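Long-range contacts in glutamate--tRNA ligase (PDB 3AII), which probably attaches glutamate to tRNA(Glu) by way of a glutamyl adenylate and, as an archaeal non-discriminating synthetase, to tRNA(Gln) as well: residues 359-363 with 549-553; 401-406 with 528-534; 523-527 with 538-542. All blocks are in the same frame, centred on the assembly; numbering follows the deposited sequence.

Contact 1: 359-363 with 549-553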
loop_
_atom_site.group_PDB
_atom_site.type_symbol
_atom_site.label_atom_id
_atom_site.label_comp_id
_atom_site.label_asym_id
_atom_site.label_seq_id
_atom_site.Cartn_x
_atom_site.Cartn_y
_atom_site.Cartn_z
ATOM N N ALA A 359 -3.185 -3.775 -6.642
ATOM C CA ALA A 359 -3.758 -5.089 -6.962
ATOM C C ALA A 359 -4.701 -5.030 -8.159
ATOM O O ALA A 359 -4.737 -5.949 -8.991
ATOM C CB ALA A 359 -4.471 -5.688 -5.752
ATOM N N ARG A 360 -5.466 -3.947 -8.256
ATOM C CA ARG A 360 -6.450 -3.822 -9.315
ATOM C C ARG A 360 -5.757 -3.700 -10.672
ATOM O O ARG A 360 -6.346 -4.026 -11.693
ATOM C CB ARG A 360 -7.347 -2.614 -9.067
ATOM C CG ARG A 360 -8.534 -2.535 -10.011
ATOM C CD ARG A 360 -9.255 -1.200 -9.857
ATOM N NE ARG A 360 -10.538 -1.209 -10.551
ATOM C CZ ARG A 360 -11.362 -0.173 -10.600
ATOM N NH1 ARG A 360 -11.031 0.961 -9.998
ATOM N NH2 ARG A 360 -12.514 -0.273 -11.247
ATOM N N ARG A 361 -4.505 -3.237 -10.658
ATOM C CA ARG A 361 -3.709 -3.068 -11.874
ATOM C C ARG A 361 -2.946 -4.334 -12.281
ATOM O O ARG A 361 -2.336 -4.380 -13.353
ATOM C CB ARG A 361 -2.720 -1.910 -11.679
ATOM C CG ARG A 361 -3.401 -0.560 -11.620
ATOM C CD ARG A 361 -2.443 0.520 -11.153
ATOM N NE ARG A 361 -1.197 0.508 -11.901
ATOM C CZ ARG A 361 -0.071 1.075 -11.483
ATOM N NH1 ARG A 361 -0.024 1.692 -10.297
ATOM N NH2 ARG A 361 1.011 1.022 -12.240
ATOM N N GLY A 362 -2.965 -5.348 -11.423
ATOM C CA GLY A 362 -2.261 -6.591 -11.699
ATOM C C GLY A 362 -0.865 -6.675 -11.108
ATOM O O GLY A 362 -0.064 -7.530 -11.502
ATOM N N ILE A 363 -0.558 -5.798 -10.158
ATOM C CA ILE A 363 0.674 -5.966 -9.391
ATOM C C ILE A 363 0.496 -7.123 -8.398
ATOM O O ILE A 363 -0.461 -7.143 -7.620
ATOM C CB ILE A 363 1.039 -4.697 -8.610
ATOM C CG1 ILE A 363 1.131 -3.485 -9.548
ATOM C CG2 ILE A 363 2.329 -4.919 -7.829
ATOM C CD1 ILE A 363 2.149 -3.629 -10.649
ATOM N N TYR A 549 -7.077 -2.492 -16.490
ATOM C CA TYR A 549 -6.264 -1.550 -15.727
ATOM C C TYR A 549 -4.775 -1.815 -15.964
ATOM O O TYR A 549 -4.289 -2.926 -15.764
ATOM C CB TYR A 549 -6.624 -1.606 -14.227
ATOM C CG TYR A 549 -7.787 -0.704 -13.893
ATOM C CD1 TYR A 549 -7.631 0.385 -13.037
ATOM C CD2 TYR A 549 -9.031 -0.912 -14.469
ATOM C CE1 TYR A 549 -8.695 1.232 -12.763
ATOM C CE2 TYR A 549 -10.099 -0.075 -14.200
ATOM C CZ TYR A 549 -9.919 1.001 -13.348
ATOM O OH TYR A 549 -10.981 1.842 -13.082
ATOM N N TYR A 550 -4.056 -0.779 -16.397
ATOM C CA TYR A 550 -2.645 -0.882 -16.760
ATOM C C TYR A 550 -1.723 -1.093 -15.570
ATOM O O TYR A 550 -1.798 -0.371 -14.566
ATOM C CB TYR A 550 -2.235 0.388 -17.497
ATOM C CG TYR A 550 -0.928 0.325 -18.260
ATOM C CD1 TYR A 550 -0.891 -0.187 -19.555
ATOM C CD2 TYR A 550 0.259 0.813 -17.709
ATOM C CE1 TYR A 550 0.294 -0.230 -20.271
ATOM C CE2 TYR A 550 1.449 0.786 -18.431
ATOM C CZ TYR A 550 1.454 0.260 -19.713
ATOM O OH TYR A 550 2.623 0.214 -20.451
ATOM N N ALA A 551 -0.835 -2.074 -15.679
ATOM C CA ALA A 551 0.180 -2.275 -14.657
ATOM C C ALA A 551 1.445 -1.514 -15.028
ATOM O O ALA A 551 1.784 -0.513 -14.392
ATOM C CB ALA A 551 0.485 -3.764 -14.474
ATOM N N HIS A 552 2.128 -1.975 -16.074
ATOM C CA HIS A 552 3.415 -1.404 -16.469
ATOM C C HIS A 552 3.849 -1.954 -17.821
ATOM O O HIS A 552 3.264 -2.908 -18.330
ATOM C CB HIS A 552 4.485 -1.744 -15.417
ATOM C CG HIS A 552 4.506 -3.194 -15.041
ATOM N ND1 HIS A 552 4.983 -4.174 -15.887
ATOM C CD2 HIS A 552 4.075 -3.835 -13.928
ATOM C CE1 HIS A 552 4.852 -5.354 -15.309
ATOM N NE2 HIS A 552 4.298 -5.178 -14.121
ATOM N N LYS A 553 4.885 -1.350 -18.398
ATOM C CA LYS A 553 5.432 -1.820 -19.668
ATOM C C LYS A 553 5.936 -3.257 -19.543
ATOM O O LYS A 553 6.190 -3.760 -18.446
ATOM C CB LYS A 553 6.575 -0.906 -20.120
ATOM C CG LYS A 553 6.201 0.571 -20.169
ATOM C CD LYS A 553 7.379 1.443 -20.584
ATOM C CE LYS A 553 7.807 1.153 -22.016
ATOM N NZ LYS A 553 8.943 2.018 -22.446
ATOM O OXT LYS A 553 6.109 -3.960 -20.541
#

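Contact 2: 401-406 with 528-534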
loop_
_atom_site.group_PDB
_atom_site.type_symbol
_atom_site.label_atom_id
_atom_site.label_comp_id
_atom_site.label_asym_id
_atom_site.label_seq_id
_atom_site.Cartn_x
_atom_site.Cartn_y
_atom_site.Cartn_z
ATOM N N ALA A 401 1.745 -14.495 -18.425
ATOM C CA ALA A 401 0.633 -13.674 -18.900
ATOM C C ALA A 401 0.325 -13.923 -20.383
ATOM O O ALA A 401 1.220 -13.830 -21.232
ATOM C CB ALA A 401 0.927 -12.186 -18.665
ATOM N N ARG A 402 -0.939 -14.202 -20.698
ATOM C CA ARG A 402 -1.359 -14.453 -22.081
ATOM C C ARG A 402 -1.191 -13.187 -22.914
ATOM O O ARG A 402 -1.434 -12.082 -22.421
ATOM C CB ARG A 402 -2.826 -14.909 -22.129
ATOM C CG ARG A 402 -3.076 -16.204 -21.369
ATOM C CD ARG A 402 -4.574 -16.473 -21.182
ATOM N NE ARG A 402 -5.222 -16.940 -22.403
ATOM C CZ ARG A 402 -5.437 -18.221 -22.700
ATOM N NH1 ARG A 402 -6.033 -18.550 -23.837
ATOM N NH2 ARG A 402 -5.051 -19.175 -21.857
ATOM N N ARG A 403 -0.798 -13.368 -24.166
ATOM C CA ARG A 403 -0.505 -12.246 -25.057
ATOM C C ARG A 403 -1.633 -11.953 -26.037
ATOM O O ARG A 403 -2.155 -12.860 -26.688
ATOM C CB ARG A 403 0.771 -12.518 -25.851
ATOM C CG ARG A 403 2.031 -12.629 -24.998
ATOM C CD ARG A 403 3.258 -12.749 -25.899
ATOM N NE ARG A 403 3.072 -13.723 -26.965
ATOM C CZ ARG A 403 3.967 -13.942 -27.927
ATOM N NH1 ARG A 403 5.097 -13.250 -27.931
ATOM N NH2 ARG A 403 3.740 -14.834 -28.878
ATOM N N TYR A 404 -1.977 -10.668 -26.164
ATOM C CA TYR A 404 -2.958 -10.217 -27.153
ATOM C C TYR A 404 -2.503 -8.911 -27.804
ATOM O O TYR A 404 -1.726 -8.155 -27.207
ATOM C CB TYR A 404 -4.318 -9.992 -26.483
ATOM C CG TYR A 404 -4.862 -11.233 -25.806
ATOM C CD1 TYR A 404 -5.618 -12.156 -26.520
ATOM C CD2 TYR A 404 -4.563 -11.507 -24.480
ATOM C CE1 TYR A 404 -6.100 -13.310 -25.908
ATOM C CE2 TYR A 404 -5.036 -12.656 -23.864
ATOM C CZ TYR A 404 -5.807 -13.543 -24.582
ATOM O OH TYR A 404 -6.258 -14.688 -23.954
ATOM N N PHE A 405 -3.025 -8.634 -29.000
ATOM C CA PHE A 405 -2.805 -7.344 -29.674
ATOM C C PHE A 405 -3.953 -6.387 -29.346
ATOM O O PHE A 405 -5.102 -6.647 -29.724
ATOM C CB PHE A 405 -2.753 -7.521 -31.199
ATOM C CG PHE A 405 -1.500 -8.193 -31.714
ATOM C CD1 PHE A 405 -0.314 -8.151 -30.990
ATOM C CD2 PHE A 405 -1.511 -8.838 -32.944
ATOM C CE1 PHE A 405 0.845 -8.773 -31.481
ATOM C CE2 PHE A 405 -0.355 -9.453 -33.436
ATOM C CZ PHE A 405 0.817 -9.405 -32.709
ATOM N N PHE A 406 -3.631 -5.293 -28.656
ATOM C CA PHE A 406 -4.555 -4.192 -28.412
ATOM C C PHE A 406 -3.989 -2.978 -29.125
ATOM O O PHE A 406 -2.875 -2.560 -28.841
ATOM C CB PHE A 406 -4.669 -3.918 -26.903
ATOM C CG PHE A 406 -5.323 -2.588 -26.553
ATOM C CD1 PHE A 406 -6.687 -2.404 -26.728
ATOM C CD2 PHE A 406 -4.566 -1.548 -26.026
ATOM C CE1 PHE A 406 -7.295 -1.189 -26.403
ATOM C CE2 PHE A 406 -5.159 -0.330 -25.685
ATOM C CZ PHE A 406 -6.520 -0.150 -25.874
ATOM N N VAL A 528 -4.655 -11.450 -15.903
ATOM C CA VAL A 528 -3.654 -10.422 -16.173
ATOM C C VAL A 528 -2.910 -10.808 -17.427
ATOM O O VAL A 528 -2.393 -11.913 -17.515
ATOM C CB VAL A 528 -2.681 -10.272 -14.998
ATOM C CG1 VAL A 528 -1.646 -9.204 -15.308
ATOM C CG2 VAL A 528 -3.458 -9.932 -13.711
ATOM N N VAL A 529 -2.879 -9.906 -18.408
ATOM C CA VAL A 529 -2.394 -10.251 -19.728
ATOM C C VAL A 529 -1.293 -9.302 -20.148
ATOM O O VAL A 529 -1.050 -8.276 -19.502
ATOM C CB VAL A 529 -3.528 -10.179 -20.765
ATOM C CG1 VAL A 529 -4.652 -11.124 -20.372
ATOM C CG2 VAL A 529 -4.050 -8.739 -20.889
ATOM N N GLN A 530 -0.608 -9.679 -21.217
ATOM C CA GLN A 530 0.334 -8.793 -21.871
ATOM C C GLN A 530 -0.295 -8.277 -23.165
ATOM O O GLN A 530 -0.570 -9.046 -24.105
ATOM C CB GLN A 530 1.649 -9.521 -22.177
ATOM C CG GLN A 530 2.662 -8.606 -22.837
ATOM C CD GLN A 530 4.050 -9.210 -22.940
ATOM O OE1 GLN A 530 4.249 -10.406 -22.704
ATOM N NE2 GLN A 530 5.024 -8.378 -23.278
ATOM N N LEU A 531 -0.573 -6.980 -23.193
ATOM C CA LEU A 531 -0.991 -6.320 -24.416
ATOM C C LEU A 531 0.297 -5.987 -25.155
ATOM O O LEU A 531 1.045 -5.084 -24.760
ATOM C CB LEU A 531 -1.780 -5.060 -24.057
ATOM C CG LEU A 531 -3.014 -5.352 -23.197
ATOM C CD1 LEU A 531 -3.782 -4.067 -22.884
ATOM C CD2 LEU A 531 -3.941 -6.377 -23.877
ATOM N N GLU A 532 0.587 -6.755 -26.202
ATOM C CA GLU A 532 1.921 -6.735 -26.775
ATOM C C GLU A 532 2.294 -5.355 -27.297
ATOM O O GLU A 532 1.469 -4.686 -27.913
ATOM C CB GLU A 532 2.040 -7.759 -27.890
ATOM C CG GLU A 532 1.790 -9.186 -27.403
ATOM C CD GLU A 532 2.351 -10.209 -28.351
ATOM O OE1 GLU A 532 3.593 -10.271 -28.486
ATOM O OE2 GLU A 532 1.561 -10.948 -28.963
ATOM N N ARG A 533 3.531 -4.957 -27.009
ATOM C CA ARG A 533 4.048 -3.648 -27.425
ATOM C C ARG A 533 3.290 -2.493 -26.777
ATOM O O ARG A 533 3.401 -1.341 -27.217
ATOM C CB ARG A 533 4.027 -3.509 -28.959
ATOM C CG ARG A 533 4.807 -4.595 -29.705
ATOM C CD ARG A 533 4.954 -4.294 -31.221
ATOM N NE ARG A 533 5.789 -3.117 -31.481
ATOM C CZ ARG A 533 5.317 -1.931 -31.851
ATOM N NH1 ARG A 533 6.150 -0.915 -32.050
ATOM N NH2 ARG A 533 4.017 -1.761 -32.032
ATOM N N PHE A 534 2.513 -2.789 -25.737
ATOM C CA PHE A 534 1.776 -1.748 -25.033
ATOM C C PHE A 534 2.027 -1.842 -23.519
ATOM O O PHE A 534 2.584 -0.919 -22.920
ATOM C CB PHE A 534 0.282 -1.820 -25.390
ATOM C CG PHE A 534 -0.542 -0.709 -24.792
ATOM C CD1 PHE A 534 -0.536 0.556 -25.361
ATOM C CD2 PHE A 534 -1.325 -0.936 -23.665
ATOM C CE1 PHE A 534 -1.295 1.583 -24.806
ATOM C CE2 PHE A 534 -2.086 0.091 -23.101
ATOM C CZ PHE A 534 -2.071 1.348 -23.681
HETATM O O HOH W 1 3.582 -12.628 -20.834
HETATM O O HOH W 2 -3.073 -14.331 -18.711
HETATM O O HOH W 3 -1.209 -4.433 -27.461
#

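Contact 3: 523-527 with 538-542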
loop_
_atom_site.group_PDB
_atom_site.type_symbol
_atom_site.label_atom_id
_atom_site.label_comp_id
_atom_site.label_asym_id
_atom_site.label_seq_id
_atom_site.Cartn_x
_atom_site.Cartn_y
_atom_site.Cartn_z
ATOM N N LEU A 523 -11.082 -14.038 -22.058
ATOM C CA LEU A 523 -10.588 -13.628 -20.752
ATOM C C LEU A 523 -11.720 -13.424 -19.755
ATOM O O LEU A 523 -12.842 -13.071 -20.134
ATOM C CB LEU A 523 -9.788 -12.330 -20.877
ATOM C CG LEU A 523 -8.548 -12.434 -21.768
ATOM C CD1 LEU A 523 -8.038 -11.052 -22.164
ATOM C CD2 LEU A 523 -7.475 -13.253 -21.047
ATOM N N GLU A 524 -11.410 -13.657 -18.490
ATOM C CA GLU A 524 -12.346 -13.382 -17.417
ATOM C C GLU A 524 -11.757 -12.329 -16.504
ATOM O O GLU A 524 -10.540 -12.175 -16.422
ATOM C CB GLU A 524 -12.634 -14.663 -16.632
ATOM C CG GLU A 524 -13.401 -15.706 -17.444
ATOM C CD GLU A 524 -13.563 -17.027 -16.711
ATOM O OE1 GLU A 524 -14.509 -17.773 -17.036
ATOM O OE2 GLU A 524 -12.744 -17.319 -15.812
ATOM N N VAL A 525 -12.626 -11.597 -15.816
ATOM C CA VAL A 525 -12.176 -10.631 -14.818
ATOM C C VAL A 525 -11.144 -11.239 -13.862
ATOM O O VAL A 525 -11.290 -12.372 -13.397
ATOM C CB VAL A 525 -13.380 -10.015 -14.051
ATOM C CG1 VAL A 525 -12.897 -9.110 -12.926
ATOM C CG2 VAL A 525 -14.281 -9.260 -15.030
ATOM N N ASP A 526 -10.096 -10.464 -13.597
ATOM C CA ASP A 526 -8.928 -10.849 -12.795
ATOM C C ASP A 526 -7.779 -11.431 -13.615
ATOM O O ASP A 526 -6.657 -11.527 -13.121
ATOM C CB ASP A 526 -9.282 -11.815 -11.653
ATOM C CG ASP A 526 -10.222 -11.203 -10.635
ATOM O OD1 ASP A 526 -10.944 -11.971 -9.964
ATOM O OD2 ASP A 526 -10.241 -9.961 -10.504
ATOM N N ASP A 527 -8.040 -11.827 -14.857
ATOM C CA ASP A 527 -6.938 -12.289 -15.711
ATOM C C ASP A 527 -5.947 -11.147 -15.943
ATOM O O ASP A 527 -6.345 -10.001 -16.132
ATOM C CB ASP A 527 -7.453 -12.820 -17.049
ATOM C CG ASP A 527 -8.124 -14.172 -16.925
ATOM O OD1 ASP A 527 -8.792 -14.581 -17.899
ATOM O OD2 ASP A 527 -7.984 -14.810 -15.859
ATOM N N ARG A 538 -4.513 -5.815 -16.092
ATOM C CA ARG A 538 -5.485 -6.743 -15.528
ATOM C C ARG A 538 -6.871 -6.426 -16.080
ATOM O O ARG A 538 -7.267 -5.256 -16.137
ATOM C CB ARG A 538 -5.485 -6.616 -13.999
ATOM C CG ARG A 538 -6.590 -7.419 -13.335
ATOM C CD ARG A 538 -6.584 -7.250 -11.787
ATOM N NE ARG A 538 -7.910 -7.618 -11.290
ATOM C CZ ARG A 538 -8.961 -6.807 -11.326
ATOM N NH1 ARG A 538 -10.141 -7.236 -10.909
ATOM N NH2 ARG A 538 -8.838 -5.565 -11.782
ATOM N N LEU A 539 -7.610 -7.462 -16.473
ATOM C CA LEU A 539 -8.994 -7.283 -16.912
ATOM C C LEU A 539 -9.900 -7.017 -15.700
ATOM O O LEU A 539 -10.021 -7.852 -14.793
ATOM C CB LEU A 539 -9.502 -8.503 -17.681
ATOM C CG LEU A 539 -10.941 -8.334 -18.193
ATOM C CD1 LEU A 539 -11.031 -7.197 -19.214
ATOM C CD2 LEU A 539 -11.464 -9.635 -18.818
ATOM N N ASP A 540 -10.531 -5.849 -15.706
ATOM C CA ASP A 540 -11.296 -5.369 -14.549
ATOM C C ASP A 540 -12.792 -5.583 -14.746
ATOM O O ASP A 540 -13.530 -5.857 -13.795
ATOM C CB ASP A 540 -10.994 -3.889 -14.310
ATOM C CG ASP A 540 -11.624 -3.365 -13.031
ATOM O OD1 ASP A 540 -12.593 -2.586 -13.138
ATOM O OD2 ASP A 540 -11.167 -3.743 -11.928
ATOM N N SER A 541 -13.242 -5.465 -15.988
ATOM C CA SER A 541 -14.628 -5.782 -16.306
ATOM C C SER A 541 -14.732 -6.310 -17.726
ATOM O O SER A 541 -14.058 -5.819 -18.632
ATOM C CB SER A 541 -15.539 -4.570 -16.085
ATOM O OG SER A 541 -15.085 -3.446 -16.812
ATOM N N ALA A 542 -15.568 -7.329 -17.911
ATOM C CA ALA A 542 -15.650 -8.025 -19.198
ATOM C C ALA A 542 -16.638 -7.365 -20.145
ATOM O O ALA A 542 -17.389 -6.470 -19.755
ATOM C CB ALA A 542 -16.004 -9.490 -18.989
#

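Contact 1: 359-363 with 549-553
R361 grips two successive carbonyls of the C-terminal strand with one edge of its guanidinium: NE donates to Y550 O at 2.9 Å, and R361 NH2 donates to A551 O at 2.8 Å. Both oxygens lie close to the guanidinium plane, and each donor lies in the plane of the carbonyl it meets, so the pair fixes the rotation of the group. A bend at chi3 (50°) turns these nitrogens onto the backbone, while CB, CG and CD run past Y550 O. With a leucine in its place, both carbonyl oxygens would probably lose their side-chain donors and the strand one of its ties to the helix end.

R360 works differently. Its fully extended chain lays the guanidinium flat on one face of the Y549 ring, with centres 3.9 Å apart and planes at 19°, and R360 CD adds a CH-pi contact 4.0 Å from the ring centroid. The N-H groups do not point at the Y549 hydroxyl; R360 NE instead forms a salt bridge with D540. Beyond R361, I363 CD1 meets the edge of the H552 ring, 3.8 Å from CD2.

A Schellman motif follows helix 355-360, with G362 N bonded to A359 O at 3.1 Å. The positive phi of G362 would jam a side chain against the R361 carbonyl. The contact thus joins this helix end to the last strand of the proximal anticodon-binding beta-barrel; helix 386-397 packs on I363 and H552, and strand 500-505 on Y549 and Y550.

Contact 2: 401-406 with 528-534
E532 reaches back over the beginning of strand 402-408, its carboxylate settling between R403 and F405. E532 OE1 stands 3.4 Å from R403 NH1, well out of the guanidinium plane; the two flat groups are 25° apart, and the salt bridge rests on charge alone, with no N-H aimed at the oxygen. R403 has two deposited conformers, so this long charge pair, like the bond from R403 NH2 to P427 O, is less certain than the backbone bonds. On the other oxygen, E532 OE2 lies 3.4 Å from F405 CE1. R426 and R438 form salt bridges to OE1 and OE2 of E532, so the buried carboxylate is surrounded by arginines, which would probably favour its ionised form.

The backbones beneath pair in parallel, joining the first strand of the proximal anticodon-binding beta-barrel to strand 528-531 and so closing the barrel sheet. Q530 N donates to R402 O (2.8 Å), Y404 N to Q530 O (3.0 Å) and E532 N to Y404 O (2.9 Å). R403 and Q530 share one face of this pair; on the other, the edge of the Y404 ring meets V529, CE2 to CG1 at 3.8 Å.

Past the paired residues the strands diverge, and one water bridges them, accepting from F406 N and donating to E532 O. F406, its CG anti to the backbone N (chi1 165°), turns a ring edge to the face of F534 in a T-shaped stack with centroids 5.3 Å apart and planes at 71°. F406 CB also packs on L531 CD2 at 4.0 Å, while A502 and V504 of strand 500-505 meet the F406 side chain.

Contact 3: 523-527 with 538-542
A type II beta turn from E524 to D527 docks on strand 535-541 of the proximal anticodon-binding beta-barrel, just ahead of the place where D540 and S541 together face V547 in a classic beta bulge. The turn is closed by D527 N bonding to E524 O at 3.0 Å, with D526 taking the positive phi of its third position. D527 also braces it with its side chain: OD1, met from above the carboxylate plane, accepts the backbone N of E524 at 2.8 Å.

Two backbone bonds fasten the turn to L539. D526 N donates to L539 O at 2.9 Å, and L539 N returns a bond to D527 O, likewise 2.9 Å long, so a single strand residue is held through both its polar backbone atoms.

The side chains of D526 and R538 run side by side, pointing the same way. R538, extended from CG to NE, presents its guanidinium edge to the carboxylate: NH1 donates to D526 OD2 at 2.8 Å, nearly along the C-O direction of the acid, whereas NE adds just a weak bond to the same oxygen. From R538 NH2 a straight bond of 3.0 Å reaches the anti lone pair of D540 OD2, giving an acid-base-acid network in which R538 lies between two carboxylates and probably offsets their mutual repulsion. R538 NH2 also donates to the carbonyl of R360.

The L539 CB points toward 523-527, and L539 CD2 lies against L523 CB at 3.8 Å, next to the E524 carbonyl; V525 CG1 lies 3.4 Å from D540 O.

Overall arrangement
All three contacts reach the same sheet of the proximal beta-barrel. Strand 535-541 of contact 3 runs between strand 546-552 of contact 1 and strand 528-531 of contact 2. The centre of contact 1 lies about 11 Å from that of contact 3 and about 12 Å from that of contact 2; the centres of contacts 2 and 3 are about 13 Å apart. Probable hydrogen bonds link contact 1 to both others: Y550 OH to F534 O at 2.7 Å, Y549 N to R538 O at 2.8 Å. Contacts 2 and 3 pack, V529 CG1 lying 3.6 Å from L523 CD2. None includes the predicted HIGH motif or zinc-binding cysteines; contact 1 alone ties a catalytic-region segment, 359-363, to the barrel.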